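Local coordinates for protein pilin (Streptococcus pyogenes serotype M1, PDB 3GLD) that forms the shaft of the pilus as covalently linked stacked subunits, which the bacterium needs for host-cell adhesion, aggregation and biofilm formation, at residues K42-F56 and K94-K106. The protein carries 2 engineered substitutions. Residues are numbered along the deposited sequence; the frame is centred on the assembly and turned at random. Where two conformers were deposited one is given.
Sequences KIEPDTTVNEDGNKF and KPGVYYYKVTAEK. Engineered in segment 94-106: Ala104 (natural residue Glu).
Phe56 lies flat against Tyr98 in an offset stack, centroids 4.7 Å apart and planes only 12° from parallel. Its CB sits over the tyrosine ring, 3.5 Å from CD2, while the hydroxyl of Tyr98 comes over the centre of the phenylalanine. That hydroxyl donates to Lys94 O, which fixes the far end of the tyrosine, and the aliphatic CG and CD of Lys94 lie by Phe56 CZ. Tyr99 points to the other segment: CG2 of Val49 meets its CB at 3.4 Å, the two side chains crossing at about a right angle, and Lys55 runs extended past the ring, its CD 3.4 Å from Tyr99 OH. Strand 96-104 thus pairs twice along one edge in the Spy0128-like domain, antiparallel with 42-45 and parallel with 55-56, and the loop between lets the chain reverse. In that loop Asp46 forms an Asx turn, OD1 gripped by both N and OG1 of Thr48, while its own N bonds to Tyr99 O from above the carbonyl plane. Farther along, Ile43, with CG1 anti to the backbone N (chi1 -174°), sets CD1 3.7 Å from Val102 CG2 and CG1 against Tyr100 CB; Phe85 also packs on Ile43 and Val102. On the opposite sheet face, Lys42 runs beside Thr103, and a water bonds to Thr103 OG1 and donates to the carbonyls of Lys42 and Lys101.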
ATOM      1  N   LYS A  42     -17.244   6.491  -2.395  1.00 30.32           N
ATOM      2  CA  LYS A  42     -18.530   7.075  -2.106  1.00 30.17           C
ATOM      3  C   LYS A  42     -19.049   7.793  -3.351  1.00 30.00           C
ATOM      4  O   LYS A  42     -18.278   8.440  -4.083  1.00 29.14           O
ATOM      5  CB  LYS A  42     -18.368   8.091  -0.968  1.00 30.45           C
ATOM      6  CG  LYS A  42     -19.659   8.741  -0.452  1.00 31.63           C
ATOM      7  CD  LYS A  42     -19.390   9.770   0.682  1.00 33.61           C
ATOM      8  CE  LYS A  42     -18.677  11.025   0.184  1.00 35.11           C
ATOM      9  NZ  LYS A  42     -18.709  12.107   1.230  1.00 38.94           N
ATOM     10  N   ILE A  43     -20.353   7.669  -3.573  1.00 30.33           N
ATOM     11  CA  ILE A  43     -21.070   8.494  -4.563  1.00 30.49           C
ATOM     12  C   ILE A  43     -22.168   9.275  -3.857  1.00 30.46           C
ATOM     13  O   ILE A  43     -22.907   8.717  -3.049  1.00 30.23           O
ATOM     14  CB  ILE A  43     -21.689   7.646  -5.706  1.00 30.36           C
ATOM     15  CG1 ILE A  43     -22.302   8.550  -6.785  1.00 31.48           C
ATOM     16  CG2 ILE A  43     -22.739   6.702  -5.166  1.00 29.83           C
ATOM     17  CD1 ILE A  43     -22.307   7.943  -8.173  1.00 29.86           C
ATOM     18  N   GLU A  44     -22.260  10.569  -4.158  1.00 30.50           N
ATOM     19  CA  GLU A  44     -23.317  11.416  -3.612  1.00 31.41           C
ATOM     20  C   GLU A  44     -23.875  12.358  -4.688  1.00 31.05           C
ATOM     21  O   GLU A  44     -23.172  12.681  -5.656  1.00 29.60           O
ATOM     22  CB  GLU A  44     -22.799  12.234  -2.431  1.00 32.05           C
ATOM     23  CG  GLU A  44     -21.496  12.956  -2.704  1.00 34.53           C
ATOM     24  CD  GLU A  44     -21.058  13.846  -1.555  1.00 39.88           C
ATOM     25  OE1 GLU A  44     -21.614  13.726  -0.439  1.00 41.78           O
ATOM     26  OE2 GLU A  44     -20.154  14.678  -1.769  1.00 41.83           O
ATOM     27  N   PRO A  45     -25.127  12.802  -4.516  1.00 31.72           N
ATOM     28  CA  PRO A  45     -25.654  13.800  -5.455  1.00 33.07           C
ATOM     29  C   PRO A  45     -24.771  15.048  -5.486  1.00 34.16           C
ATOM     30  O   PRO A  45     -24.340  15.526  -4.435  1.00 34.20           O
ATOM     31  CB  PRO A  45     -27.038  14.130  -4.875  1.00 32.78           C
ATOM     32  CG  PRO A  45     -27.436  12.887  -4.124  1.00 33.00           C
ATOM     33  CD  PRO A  45     -26.143  12.373  -3.535  1.00 31.80           C
ATOM     34  N   ASP A  46     -24.473  15.542  -6.681  1.00 35.93           N
ATOM     35  CA  ASP A  46     -23.790  16.825  -6.841  1.00 37.62           C
ATOM     36  C   ASP A  46     -24.726  17.988  -6.485  1.00 38.99           C
ATOM     37  O   ASP A  46     -25.710  18.235  -7.184  1.00 39.58           O
ATOM     38  CB  ASP A  46     -23.271  16.965  -8.275  1.00 37.62           C
ATOM     39  CG  ASP A  46     -22.570  18.281  -8.522  1.00 38.19           C
ATOM     40  OD1 ASP A  46     -22.683  19.195  -7.672  1.00 37.49           O
ATOM     41  OD2 ASP A  46     -21.899  18.400  -9.571  1.00 39.73           O
ATOM     42  N   THR A  47     -24.387  18.699  -5.412  1.00 40.51           N
ATOM     43  CA  THR A  47     -25.213  19.761  -4.818  1.00 42.10           C
ATOM     44  C   THR A  47     -25.136  21.092  -5.591  1.00 42.62           C
ATOM     45  O   THR A  47     -25.987  21.971  -5.418  1.00 42.51           O
ATOM     46  CB  THR A  47     -24.827  19.964  -3.304  1.00 42.13           C
ATOM     47  OG1 THR A  47     -25.417  18.921  -2.518  1.00 43.08           O
ATOM     48  CG2 THR A  47     -25.307  21.305  -2.749  1.00 42.70           C
ATOM     49  N   THR A  48     -24.124  21.211  -6.451  1.00 43.38           N
ATOM     50  CA  THR A  48     -23.783  22.470  -7.112  1.00 44.22           C
ATOM     51  C   THR A  48     -24.438  22.643  -8.482  1.00 44.80           C
ATOM     52  O   THR A  48     -24.117  23.591  -9.206  1.00 44.81           O
ATOM     53  CB  THR A  48     -22.248  22.610  -7.276  1.00 44.41           C
ATOM     54  OG1 THR A  48     -21.763  21.618  -8.191  1.00 44.96           O
ATOM     55  CG2 THR A  48     -21.530  22.448  -5.927  1.00 44.45           C
ATOM     56  N   VAL A  49     -25.349  21.736  -8.840  1.00 45.28           N
ATOM     57  CA  VAL A  49     -26.012  21.790 -10.146  1.00 45.39           C
ATOM     58  C   VAL A  49     -27.019  22.925 -10.238  1.00 45.84           C
ATOM     59  O   VAL A  49     -27.844  23.118  -9.336  1.00 46.02           O
ATOM     60  CB  VAL A  49     -26.743  20.467 -10.492  1.00 45.53           C
ATOM     61  CG1 VAL A  49     -27.284  20.504 -11.919  1.00 44.86           C
ATOM     62  CG2 VAL A  49     -25.815  19.312 -10.336  1.00 45.21           C
ATOM     63  N   ASN A  50     -26.946  23.665 -11.341  1.00 45.89           N
ATOM     64  CA  ASN A  50     -27.997  24.608 -11.697  1.00 46.25           C
ATOM     65  C   ASN A  50     -29.122  23.798 -12.326  1.00 46.11           C
ATOM     66  O   ASN A  50     -28.989  23.285 -13.446  1.00 46.18           O
ATOM     67  CB  ASN A  50     -27.474  25.676 -12.667  1.00 46.27           C
ATOM     68  CG  ASN A  50     -27.936  27.072 -12.304  1.00 47.11           C
ATOM     69  OD1 ASN A  50     -27.123  27.997 -12.184  1.00 47.86           O
ATOM     70  ND2 ASN A  50     -29.245  27.237 -12.117  1.00 47.16           N
ATOM     71  N   GLU A  51     -30.215  23.651 -11.586  1.00 45.82           N
ATOM     72  CA  GLU A  51     -31.310  22.822 -12.043  1.00 45.26           C
ATOM     73  C   GLU A  51     -32.266  23.536 -12.989  1.00 45.09           C
ATOM     74  O   GLU A  51     -32.810  24.613 -12.694  1.00 45.04           O
ATOM     75  CB  GLU A  51     -32.084  22.216 -10.874  1.00 45.25           C
ATOM     76  CG  GLU A  51     -31.396  21.016 -10.223  1.00 44.91           C
ATOM     77  CD  GLU A  51     -32.336  20.218  -9.333  1.00 45.32           C
ATOM     78  OE1 GLU A  51     -33.107  20.848  -8.572  1.00 46.32           O
ATOM     79  OE2 GLU A  51     -32.303  18.965  -9.383  1.00 43.83           O
ATOM     80  N   ASP A  52     -32.402  22.923 -14.154  1.00 44.49           N
ATOM     81  CA  ASP A  52     -33.452  23.215 -15.106  0.50 44.00           C
ATOM     82  C   ASP A  52     -34.146  21.884 -15.415  1.00 43.98           C
ATOM     83  O   ASP A  52     -33.883  20.857 -14.749  1.00 44.45           O
ATOM     84  CB  ASP A  52     -32.873  23.865 -16.375  0.50 43.74           C
ATOM     85  CG  ASP A  52     -31.521  23.282 -16.787  0.50 42.14           C
ATOM     86  OD1 ASP A  52     -31.180  22.164 -16.362  0.50 39.96           O
ATOM     87  OD2 ASP A  52     -30.799  23.947 -17.553  0.50 40.78           O
ATOM     88  N   GLY A  53     -35.009  21.875 -16.423  1.00 43.31           N
ATOM     89  CA  GLY A  53     -35.617  20.627 -16.872  1.00 42.13           C
ATOM     90  C   GLY A  53     -34.654  19.782 -17.693  1.00 40.98           C
ATOM     91  O   GLY A  53     -35.099  18.868 -18.404  1.00 41.62           O
ATOM     92  N   ASN A  54     -33.345  20.079 -17.587  1.00 39.44           N
ATOM     93  CA  ASN A  54     -32.309  19.360 -18.334  0.50 38.34           C
ATOM     94  C   ASN A  54     -31.296  18.658 -17.417  1.00 37.76           C
ATOM     95  O   ASN A  54     -31.098  17.440 -17.507  1.00 37.40           O
ATOM     96  CB  ASN A  54     -31.586  20.326 -19.268  0.50 38.43           C
ATOM     97  CG  ASN A  54     -31.203  19.689 -20.582  0.50 38.49           C
ATOM     98  OD1 ASN A  54     -30.254  18.911 -20.653  0.50 38.52           O
ATOM     99  ND2 ASN A  54     -31.937  20.030 -21.645  0.50 38.08           N
ATOM    100  N   LYS A  55     -30.662  19.442 -16.548  1.00 36.16           N
ATOM    101  CA  LYS A  55     -29.708  18.952 -15.567  1.00 35.18           C
ATOM    102  C   LYS A  55     -30.400  18.839 -14.222  1.00 33.85           C
ATOM    103  O   LYS A  55     -31.203  19.707 -13.859  1.00 33.48           O
ATOM    104  CB  LYS A  55     -28.512  19.900 -15.437  1.00 35.45           C
ATOM    105  CG  LYS A  55     -27.659  20.051 -16.687  1.00 37.28           C
ATOM    106  CD  LYS A  55     -26.481  21.007 -16.422  1.00 39.51           C
ATOM    107  CE  LYS A  55     -25.984  21.645 -17.717  1.00 41.74           C
ATOM    108  NZ  LYS A  55     -25.015  22.748 -17.430  1.00 43.75           N
ATOM    109  N   PHE A  56     -30.084  17.771 -13.492  1.00 32.40           N
ATOM    110  CA  PHE A  56     -30.698  17.488 -12.199  1.00 31.36           C
ATOM    111  C   PHE A  56     -29.639  17.128 -11.173  1.00 30.93           C
ATOM    112  O   PHE A  56     -28.606  16.558 -11.518  1.00 30.36           O
ATOM    113  CB  PHE A  56     -31.674  16.309 -12.315  1.00 31.19           C
ATOM    114  CG  PHE A  56     -32.878  16.586 -13.191  1.00 32.58           C
ATOM    115  CD1 PHE A  56     -34.087  17.010 -12.627  1.00 31.81           C
ATOM    116  CD2 PHE A  56     -32.807  16.406 -14.572  1.00 32.64           C
ATOM    117  CE1 PHE A  56     -35.210  17.267 -13.438  1.00 33.24           C
ATOM    118  CE2 PHE A  56     -33.934  16.666 -15.396  1.00 33.42           C
ATOM    119  CZ  PHE A  56     -35.126  17.098 -14.825  1.00 31.55           C
ATOM    120  N   LYS A  94     -37.980  11.703 -14.519  1.00 37.56           N
ATOM    121  CA  LYS A  94     -38.035  12.178 -15.907  1.00 36.50           C
ATOM    122  C   LYS A  94     -36.695  12.084 -16.623  1.00 35.25           C
ATOM    123  O   LYS A  94     -35.655  11.946 -15.976  1.00 35.37           O
ATOM    124  CB  LYS A  94     -38.585  13.613 -15.971  1.00 36.74           C
ATOM    125  CG  LYS A  94     -37.808  14.623 -15.154  1.00 37.38           C
ATOM    126  CD  LYS A  94     -38.634  15.878 -14.886  1.00 39.21           C
ATOM    127  CE  LYS A  94     -39.865  15.549 -14.047  1.00 39.82           C
ATOM    128  NZ  LYS A  94     -40.436  16.781 -13.450  1.00 40.86           N
ATOM    129  N   PRO A  95     -36.708  12.158 -17.966  1.00 34.03           N
ATOM    130  CA  PRO A  95     -35.425  12.135 -18.636  1.00 33.37           C
ATOM    131  C   PRO A  95     -34.593  13.342 -18.243  1.00 33.23           C
ATOM    132  O   PRO A  95     -35.142  14.415 -17.925  1.00 33.00           O
ATOM    133  CB  PRO A  95     -35.799  12.241 -20.110  1.00 32.97           C
ATOM    134  CG  PRO A  95     -37.156  11.638 -20.183  1.00 33.45           C
ATOM    135  CD  PRO A  95     -37.826  12.048 -18.917  1.00 33.66           C
ATOM    136  N   GLY A  96     -33.277  13.174 -18.279  1.00 32.21           N
ATOM    137  CA  GLY A  96     -32.380  14.280 -17.971  1.00 30.56           C
ATOM    138  C   GLY A  96     -31.001  13.817 -17.565  1.00 29.03           C
ATOM    139  O   GLY A  96     -30.716  12.612 -17.535  1.00 28.66           O
ATOM    140  N   VAL A  97     -30.139  14.782 -17.265  1.00 28.16           N
ATOM    141  CA  VAL A  97     -28.782  14.448 -16.839  1.00 27.58           C
ATOM    142  C   VAL A  97     -28.686  14.670 -15.348  1.00 26.49           C
ATOM    143  O   VAL A  97     -28.882  15.785 -14.846  1.00 26.46           O
ATOM    144  CB  VAL A  97     -27.700  15.219 -17.614  1.00 27.84           C
ATOM    145  CG1 VAL A  97     -26.325  14.681 -17.245  1.00 27.92           C
ATOM    146  CG2 VAL A  97     -27.924  15.091 -19.119  1.00 27.66           C
ATOM    147  N   TYR A  98     -28.410  13.579 -14.650  1.00 25.80           N
ATOM    148  CA  TYR A  98     -28.371  13.573 -13.197  1.00 26.09           C
ATOM    149  C   TYR A  98     -26.910  13.537 -12.711  1.00 26.08           C
ATOM    150  O   TYR A  98     -26.143  12.619 -13.078  1.00 25.10           O
ATOM    151  CB  TYR A  98     -29.170  12.390 -12.662  1.00 26.40           C
ATOM    152  CG  TYR A  98     -30.668  12.506 -12.941  1.00 27.35           C
ATOM    153  CD1 TYR A  98     -31.185  12.284 -14.214  1.00 27.33           C
ATOM    154  CD2 TYR A  98     -31.556  12.866 -11.929  1.00 28.66           C
ATOM    155  CE1 TYR A  98     -32.560  12.397 -14.461  1.00 28.38           C
ATOM    156  CE2 TYR A  98     -32.938  12.995 -12.180  1.00 29.37           C
ATOM    157  CZ  TYR A  98     -33.414  12.752 -13.439  1.00 29.06           C
ATOM    158  OH  TYR A  98     -34.755  12.870 -13.682  1.00 31.20           O
ATOM    159  N   TYR A  99     -26.563  14.540 -11.898  1.00 25.37           N
ATOM    160  CA  TYR A  99     -25.179  14.794 -11.474  1.00 25.86           C
ATOM    161  C   TYR A  99     -24.822  14.220 -10.107  1.00 25.63           C
ATOM    162  O   TYR A  99     -25.550  14.384  -9.128  1.00 25.42           O
ATOM    163  CB  TYR A  99     -24.872  16.292 -11.486  1.00 25.16           C
ATOM    164  CG  TYR A  99     -24.713  16.839 -12.876  1.00 27.85           C
ATOM    165  CD1 TYR A  99     -25.813  16.940 -13.719  1.00 28.88           C
ATOM    166  CD2 TYR A  99     -23.465  17.251 -13.359  1.00 29.35           C
ATOM    167  CE1 TYR A  99     -25.694  17.437 -14.991  1.00 32.22           C
ATOM    168  CE2 TYR A  99     -23.333  17.750 -14.645  1.00 32.09           C
ATOM    169  CZ  TYR A  99     -24.468  17.840 -15.454  1.00 32.92           C
ATOM    170  OH  TYR A  99     -24.412  18.314 -16.734  1.00 34.70           O
ATOM    171  N   TYR A 100     -23.686  13.534 -10.064  1.00 26.04           N
ATOM    172  CA  TYR A 100     -23.162  12.986  -8.826  1.00 25.63           C
ATOM    173  C   TYR A 100     -21.679  13.327  -8.706  1.00 26.35           C
ATOM    174  O   TYR A 100     -21.032  13.693  -9.687  1.00 26.83           O
ATOM    175  CB  TYR A 100     -23.285  11.467  -8.807  1.00 25.22           C
ATOM    176  CG  TYR A 100     -24.677  10.908  -8.851  1.00 25.08           C
ATOM    177  CD1 TYR A 100     -25.353  10.762 -10.074  1.00 26.30           C
ATOM    178  CD2 TYR A 100     -25.326  10.526  -7.684  1.00 22.46           C
ATOM    179  CE1 TYR A 100     -26.650  10.247 -10.127  1.00 25.51           C
ATOM    180  CE2 TYR A 100     -26.607  10.004  -7.722  1.00 24.07           C
ATOM    181  CZ  TYR A 100     -27.264   9.868  -8.949  1.00 24.93           C
ATOM    182  OH  TYR A 100     -28.532   9.338  -9.000  1.00 25.67           O
ATOM    183  N   LYS A 101     -21.133  13.136  -7.508  1.00 26.82           N
ATOM    184  CA  LYS A 101     -19.690  13.224  -7.295  1.00 26.88           C
ATOM    185  C   LYS A 101     -19.230  11.913  -6.682  1.00 26.23           C
ATOM    186  O   LYS A 101     -19.889  11.392  -5.780  1.00 24.94           O
ATOM    187  CB  LYS A 101     -19.343  14.381  -6.360  1.00 27.64           C
ATOM    188  CG  LYS A 101     -19.704  15.742  -6.897  1.00 29.84           C
ATOM    189  CD  LYS A 101     -18.689  16.799  -6.450  1.00 34.35           C
ATOM    190  CE  LYS A 101     -19.063  18.168  -7.024  1.00 36.63           C
ATOM    191  NZ  LYS A 101     -18.637  19.297  -6.151  1.00 38.11           N
ATOM    192  N   VAL A 102     -18.118  11.389  -7.193  1.00 26.10           N
ATOM    193  CA  VAL A 102     -17.536  10.144  -6.712  1.00 27.05           C
ATOM    194  C   VAL A 102     -16.159  10.437  -6.108  1.00 27.97           C
ATOM    195  O   VAL A 102     -15.314  11.044  -6.774  1.00 27.86           O
ATOM    196  CB  VAL A 102     -17.377   9.130  -7.845  1.00 26.82           C
ATOM    197  CG1 VAL A 102     -16.619   7.873  -7.358  1.00 27.50           C
ATOM    198  CG2 VAL A 102     -18.749   8.745  -8.403  1.00 26.43           C
ATOM    199  N   THR A 103     -15.960  10.010  -4.860  1.00 29.51           N
ATOM    200  CA  THR A 103     -14.703  10.231  -4.128  1.00 31.15           C
ATOM    201  C   THR A 103     -14.219   8.934  -3.454  1.00 32.13           C
ATOM    202  O   THR A 103     -14.990   7.980  -3.286  1.00 31.76           O
ATOM    203  CB  THR A 103     -14.828  11.341  -3.061  1.00 30.80           C
ATOM    204  OG1 THR A 103     -15.938  11.062  -2.197  1.00 31.42           O
ATOM    205  CG2 THR A 103     -15.010  12.729  -3.712  1.00 32.20           C
ATOM    206  N   ALA A 104     -12.934   8.902  -3.112  1.00 33.36           N
ATOM    207  CA  ALA A 104     -12.365   7.785  -2.354  1.00 34.94           C
ATOM    208  C   ALA A 104     -12.346   8.193  -0.902  1.00 36.01           C
ATOM    209  O   ALA A 104     -11.816   9.260  -0.568  1.00 35.82           O
ATOM    210  CB  ALA A 104     -10.959   7.470  -2.840  1.00 34.48           C
ATOM    211  N   GLU A 105     -12.958   7.375  -0.050  1.00 37.76           N
ATOM    212  CA  GLU A 105     -12.919   7.590   1.397  1.00 40.58           C
ATOM    213  C   GLU A 105     -11.507   7.435   1.970  1.00 42.00           C
ATOM    214  O   GLU A 105     -10.721   6.610   1.484  1.00 42.24           O
ATOM    215  CB  GLU A 105     -13.845   6.611   2.110  1.00 40.91           C
ATOM    216  CG  GLU A 105     -15.313   6.919   1.951  1.00 42.31           C
ATOM    217  CD  GLU A 105     -15.786   8.055   2.841  1.00 45.39           C
ATOM    218  OE1 GLU A 105     -15.580   7.986   4.081  1.00 46.01           O
ATOM    219  OE2 GLU A 105     -16.388   9.012   2.296  1.00 46.05           O
ATOM    220  N   LYS A 106     -11.190   8.224   2.998  1.00 43.71           N
ATOM    221  CA  LYS A 106      -9.895   8.099   3.703  1.00 45.56           C
ATOM    222  C   LYS A 106     -10.026   8.263   5.227  1.00 46.17           C
ATOM    223  O   LYS A 106      -9.560   9.246   5.797  1.00 46.76           O
ATOM    224  CB  LYS A 106      -8.833   9.052   3.111  1.00 45.71           C
ATOM    225  CG  LYS A 106      -9.231  10.529   3.038  1.00 47.08           C
ATOM    226  CD  LYS A 106      -8.024  11.459   3.253  1.00 50.86           C
ATOM    227  CE  LYS A 106      -7.317  11.800   1.943  1.00 52.47           C
ATOM    228  NZ  LYS A 106      -6.054  12.588   2.166  1.00 54.42           N
TER
HETATM  229  O   HOH W   1     -18.352  11.431  -3.378  1.00 28.65           O